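PDB 5AMV: pectate lyase from Bacillus subtilis, which cleaves polygalacturonate, the backbone of pectin, by calcium-dependent beta-elimination, leaving oligosaccharides with unsaturated non-reducing ends. Local coordinates for residues Ser315-Ala320 with Val369-Ser374; Ile56-Thr61 with Thr129-Ser134. All blocks are in the same frame, centred on the assembly; numbering follows the deposited sequence.

Interaction 1 (Ser315-Ala320 with Val369-Ser374); sequences SSKIYA and VGWTPS
Tyr-319 sets its CG opposite the backbone N (chi1 -165°), and that torsion lays the phenol ring against Pro-373, while Trp-371, with CG held between its own N and carbonyl carbon, folds its indole back onto the backbone at Lys-317. The proline does the closest packing: its CD sits over the middle of the Tyr-319 ring, 3.3 Å from the ring centroid and almost on the normal, a CH-pi contact over one face. Trp-371 meets the same tyrosine differently, edge to face, the phenol edge turned toward the six-membered ring with the planes at 61°; CZ2 of Trp-371 lies 3.8 Å from CB of Tyr-319. At the edge of the phenol ring, near its plane, lies Val-369 CG2. The one hydrogen bond across the contact runs from Trp-371 NE1 to Lys-317 O, 2.9 Å, with 153° at the hydrogen; the oxygen lies close to the indole plane, but the N-H arrives tilted from the carbonyl plane. Lys-317 slides past Val-369, its CD 3.4 Å from Val-369 O, before bending at its last torsion to a weak bond from NZ to Ser-315 O. Beyond the two segments, Tyr-346 stacks on Tyr-319 and Trp-14 meets the Trp-371 ring. With an alanine at Tyr-319, Pro-373 CD is likely to lose the ring it rests on and Trp-371 the edge turned toward it. The side chain of Ile-318 is about 10 Å from that of Arg-279, the inferred catalytic residue. Here a loop following the strands of the parallel beta-helix is laid on its outside, and the chemistry is mostly apolar: ring and methyl contacts supply the area, while the single indole bond fixes the rotation of Trp-371 and pins the loop to the strand.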
# COMPACT_ATOMS: atom_id res chain seq x y z
N SER A 315 -8.65 -17.42 5.33
CA SER A 315 -8.88 -17.14 6.75
C SER A 315 -9.03 -15.63 7.05
O SER A 315 -8.86 -15.19 8.19
CB SER A 315 -7.75 -17.78 7.57
OG SER A 315 -8.05 -17.74 8.97
N SER A 316 -9.33 -14.82 6.03
CA SER A 316 -9.53 -13.40 6.27
C SER A 316 -10.72 -13.13 7.17
O SER A 316 -11.71 -13.90 7.20
CB SER A 316 -9.68 -12.59 4.97
OG SER A 316 -10.74 -13.08 4.17
N LYS A 317 -10.63 -12.05 7.93
CA LYS A 317 -11.70 -11.69 8.82
C LYS A 317 -12.06 -10.21 8.68
O LYS A 317 -11.97 -9.44 9.62
CB LYS A 317 -11.33 -12.07 10.26
CG LYS A 317 -11.24 -13.58 10.45
CD LYS A 317 -10.68 -13.95 11.83
CE LYS A 317 -10.82 -15.51 12.05
NZ LYS A 317 -10.21 -16.33 10.98
N ILE A 318 -12.47 -9.83 7.48
CA ILE A 318 -12.85 -8.43 7.25
C ILE A 318 -14.21 -8.15 7.88
O ILE A 318 -15.19 -8.92 7.67
CB ILE A 318 -12.90 -8.10 5.73
CG1 ILE A 318 -11.50 -8.27 5.10
CG2 ILE A 318 -13.50 -6.70 5.51
CD1 ILE A 318 -11.51 -8.24 3.58
N TYR A 319 -14.26 -7.07 8.65
CA TYR A 319 -15.47 -6.59 9.26
C TYR A 319 -15.75 -5.19 8.70
O TYR A 319 -15.06 -4.21 9.04
CB TYR A 319 -15.30 -6.58 10.79
CG TYR A 319 -16.57 -6.43 11.59
CD1 TYR A 319 -17.17 -5.19 11.73
CD2 TYR A 319 -17.13 -7.53 12.22
CE1 TYR A 319 -18.38 -5.00 12.48
CE2 TYR A 319 -18.30 -7.37 12.98
CZ TYR A 319 -18.92 -6.12 13.12
OH TYR A 319 -20.07 -5.98 13.88
N ALA A 320 -16.75 -5.11 7.83
CA ALA A 320 -16.96 -3.90 7.05
C ALA A 320 -18.24 -3.19 7.45
O ALA A 320 -19.29 -3.83 7.62
CB ALA A 320 -16.96 -4.24 5.55
N VAL A 369 -17.27 -13.16 11.08
CA VAL A 369 -15.83 -13.38 10.93
C VAL A 369 -15.19 -13.67 12.28
O VAL A 369 -13.97 -13.64 12.41
CB VAL A 369 -15.13 -12.16 10.23
CG1 VAL A 369 -15.37 -12.22 8.69
CG2 VAL A 369 -15.60 -10.85 10.86
N GLY A 370 -16.03 -13.97 13.27
CA GLY A 370 -15.54 -14.50 14.55
C GLY A 370 -15.00 -13.47 15.52
O GLY A 370 -14.43 -13.83 16.58
N TRP A 371 -15.16 -12.18 15.17
CA TRP A 371 -14.81 -11.06 16.05
C TRP A 371 -15.66 -9.83 15.74
O TRP A 371 -16.29 -9.79 14.68
CB TRP A 371 -13.31 -10.71 15.92
CG TRP A 371 -12.98 -9.98 14.60
CD1 TRP A 371 -13.09 -10.47 13.34
CD2 TRP A 371 -12.55 -8.62 14.48
NE1 TRP A 371 -12.76 -9.49 12.40
CE2 TRP A 371 -12.42 -8.35 13.08
CE3 TRP A 371 -12.24 -7.61 15.39
CZ2 TRP A 371 -11.99 -7.11 12.58
CZ3 TRP A 371 -11.81 -6.35 14.89
CH2 TRP A 371 -11.69 -6.14 13.50
N THR A 372 -15.69 -8.89 16.68
CA THR A 372 -16.34 -7.58 16.49
C THR A 372 -15.40 -6.48 16.95
O THR A 372 -14.82 -6.52 18.06
CB THR A 372 -17.65 -7.45 17.27
OG1 THR A 372 -17.44 -7.90 18.61
CG2 THR A 372 -18.75 -8.26 16.62
N PRO A 373 -15.18 -5.48 16.07
CA PRO A 373 -14.23 -4.42 16.45
C PRO A 373 -14.70 -3.68 17.68
O PRO A 373 -15.89 -3.38 17.80
CB PRO A 373 -14.29 -3.45 15.27
CG PRO A 373 -15.00 -4.13 14.16
CD PRO A 373 -15.58 -5.42 14.65
N SER A 374 -13.78 -3.34 18.58
CA SER A 374 -14.14 -2.44 19.69
C SER A 374 -13.42 -1.08 19.64
O SER A 374 -14.00 -0.05 20.04
CB SER A 374 -13.93 -3.13 21.04
OG SER A 374 -12.66 -3.77 21.07

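Interaction 2 (Ile56-Thr61 with Thr129-Ser134); sequences IYIKGT and TTIVGS
Tyr-57 lies alongside Val-132 with both side chains pointing the same way: CD1 and CE1 of Tyr-57 each lie 3.5 Å from Val-132 CG2, which approaches the ring obliquely. The tyrosine's CG is opposite its carbonyl carbon (chi1 -72°), which tips the ring over the neighbouring strand. On the other face Ile-58 crosses Ile-131, and Ile-131 CG2 packs 3.8 Å from both CG1 and CD1 of Ile-58, with Ile-56 following on the same side. Leu-45 of helix 38-45 touches both Ile-56 and Ile-131, so it covers this isoleucine face.

Between these two faces the strands run parallel, their axes 4.7 Å apart and turned by 23°. Four backbone bonds alternate between them: Ile-56 N to Thr-130 O, Val-132 N to Ile-56 O, Ile-58 N to Val-132 O, and Ser-134 N to Ile-58 O at 2.8 Å. Two carbonyls do double duty, since Ile-56 O also takes a CA-H contact from Ile-131, and Val-132 O one from Tyr-57. Where the ladder ends, a water accepts from Gly-60 N and donates to Ser-134 O, 2.7 Å from each.

This is the rung-to-rung pairing of a parallel beta-helix: peptide groups are satisfied strand to strand, isoleucines gather on one face while Tyr-57 and Val-132 share the other, and the water carries the link past the last direct bond.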
# COMPACT_ATOMS: atom_id res chain seq x y z
N ILE A 56 10.21 14.33 11.40
CA ILE A 56 10.81 14.65 10.11
C ILE A 56 9.76 15.30 9.25
O ILE A 56 8.78 14.64 8.92
CB ILE A 56 11.33 13.38 9.40
CG1 ILE A 56 12.44 12.73 10.23
CG2 ILE A 56 11.83 13.71 7.95
CD1 ILE A 56 12.84 11.33 9.73
N TYR A 57 9.98 16.58 8.90
CA TYR A 57 9.13 17.31 7.99
C TYR A 57 9.64 17.14 6.56
O TYR A 57 10.81 17.40 6.32
CB TYR A 57 9.14 18.83 8.30
CG TYR A 57 8.38 19.12 9.56
CD1 TYR A 57 6.98 19.13 9.56
CD2 TYR A 57 9.06 19.33 10.77
CE1 TYR A 57 6.25 19.38 10.76
CE2 TYR A 57 8.35 19.59 11.94
CZ TYR A 57 6.96 19.60 11.93
OH TYR A 57 6.31 19.83 13.13
N ILE A 58 8.78 16.74 5.64
CA ILE A 58 9.15 16.68 4.22
C ILE A 58 8.80 18.01 3.57
O ILE A 58 7.62 18.42 3.54
CB ILE A 58 8.50 15.47 3.48
CG1 ILE A 58 9.00 14.21 4.21
CG2 ILE A 58 8.79 15.53 1.93
CD1 ILE A 58 9.19 12.95 3.40
N LYS A 59 9.84 18.67 3.05
CA LYS A 59 9.66 19.94 2.38
C LYS A 59 9.80 19.78 0.85
O LYS A 59 10.91 19.49 0.34
CB LYS A 59 10.70 20.93 2.95
CG LYS A 59 10.71 22.26 2.28
CD LYS A 59 11.73 23.19 2.93
CE LYS A 59 11.55 24.58 2.35
NZ LYS A 59 12.66 25.47 2.84
N GLY A 60 8.67 19.96 0.15
CA GLY A 60 8.66 19.92 -1.32
C GLY A 60 8.71 18.48 -1.80
O GLY A 60 8.26 17.56 -1.12
N THR A 61 9.35 18.28 -2.95
CA THR A 61 9.42 16.95 -3.60
C THR A 61 10.76 16.29 -3.34
O THR A 61 11.81 16.92 -3.60
CB THR A 61 9.25 17.16 -5.10
OG1 THR A 61 7.90 17.59 -5.35
CG2 THR A 61 9.51 15.84 -5.92
N THR A 129 9.05 7.32 15.19
CA THR A 129 9.31 8.31 14.14
C THR A 129 7.99 8.84 13.64
O THR A 129 7.06 8.05 13.41
CB THR A 129 10.03 7.67 12.97
OG1 THR A 129 11.29 7.13 13.40
CG2 THR A 129 10.28 8.68 11.87
N THR A 130 7.92 10.17 13.46
CA THR A 130 6.81 10.81 12.78
C THR A 130 7.36 11.51 11.55
O THR A 130 8.32 12.27 11.64
CB THR A 130 6.09 11.84 13.66
OG1 THR A 130 5.46 11.16 14.77
CG2 THR A 130 5.05 12.69 12.83
N ILE A 131 6.77 11.21 10.39
CA ILE A 131 7.17 11.85 9.14
C ILE A 131 5.93 12.49 8.56
O ILE A 131 4.95 11.81 8.28
CB ILE A 131 7.78 10.83 8.11
CG1 ILE A 131 8.85 9.93 8.76
CG2 ILE A 131 8.22 11.55 6.76
CD1 ILE A 131 9.50 8.90 7.80
N VAL A 132 5.97 13.81 8.38
CA VAL A 132 4.79 14.55 7.95
C VAL A 132 5.15 15.53 6.84
O VAL A 132 6.24 16.11 6.84
CB VAL A 132 4.03 15.29 9.09
CG1 VAL A 132 3.54 14.29 10.19
CG2 VAL A 132 4.92 16.32 9.73
N GLY A 133 4.26 15.70 5.88
CA GLY A 133 4.51 16.68 4.84
C GLY A 133 4.32 18.10 5.32
O GLY A 133 3.39 18.40 6.09
N SER A 134 5.20 18.99 4.87
CA SER A 134 5.03 20.42 5.14
C SER A 134 4.10 21.03 4.09
O SER A 134 4.32 20.86 2.88
CB SER A 134 6.39 21.11 5.14
OG SER A 134 7.16 20.77 6.27
O HOH W 1 6.14 20.70 0.92

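Overall arrangement
Interactions 2 and 1 sit toward opposite ends of the right-handed parallel beta-helix that defines pectate lyases, with centres 34 Å apart and nearest atoms about 23 Å apart. Along the chain they come in series: 56-61 with 129-134 closes before 315-320 with 369-374 opens. Strand pairs link them rung by rung, from strand 54-58 through 129-133, 152-155, 194-197, 235-245, 266-274 and 287-296 to 317-326. Interaction 2 is a pairing within this ladder, whereas interaction 1 lays a later loop on its outside. The calcium site of Asp-184, Asp-223 and Asp-227 belongs to the coils between, and interaction 2 lies away from the annotated sites.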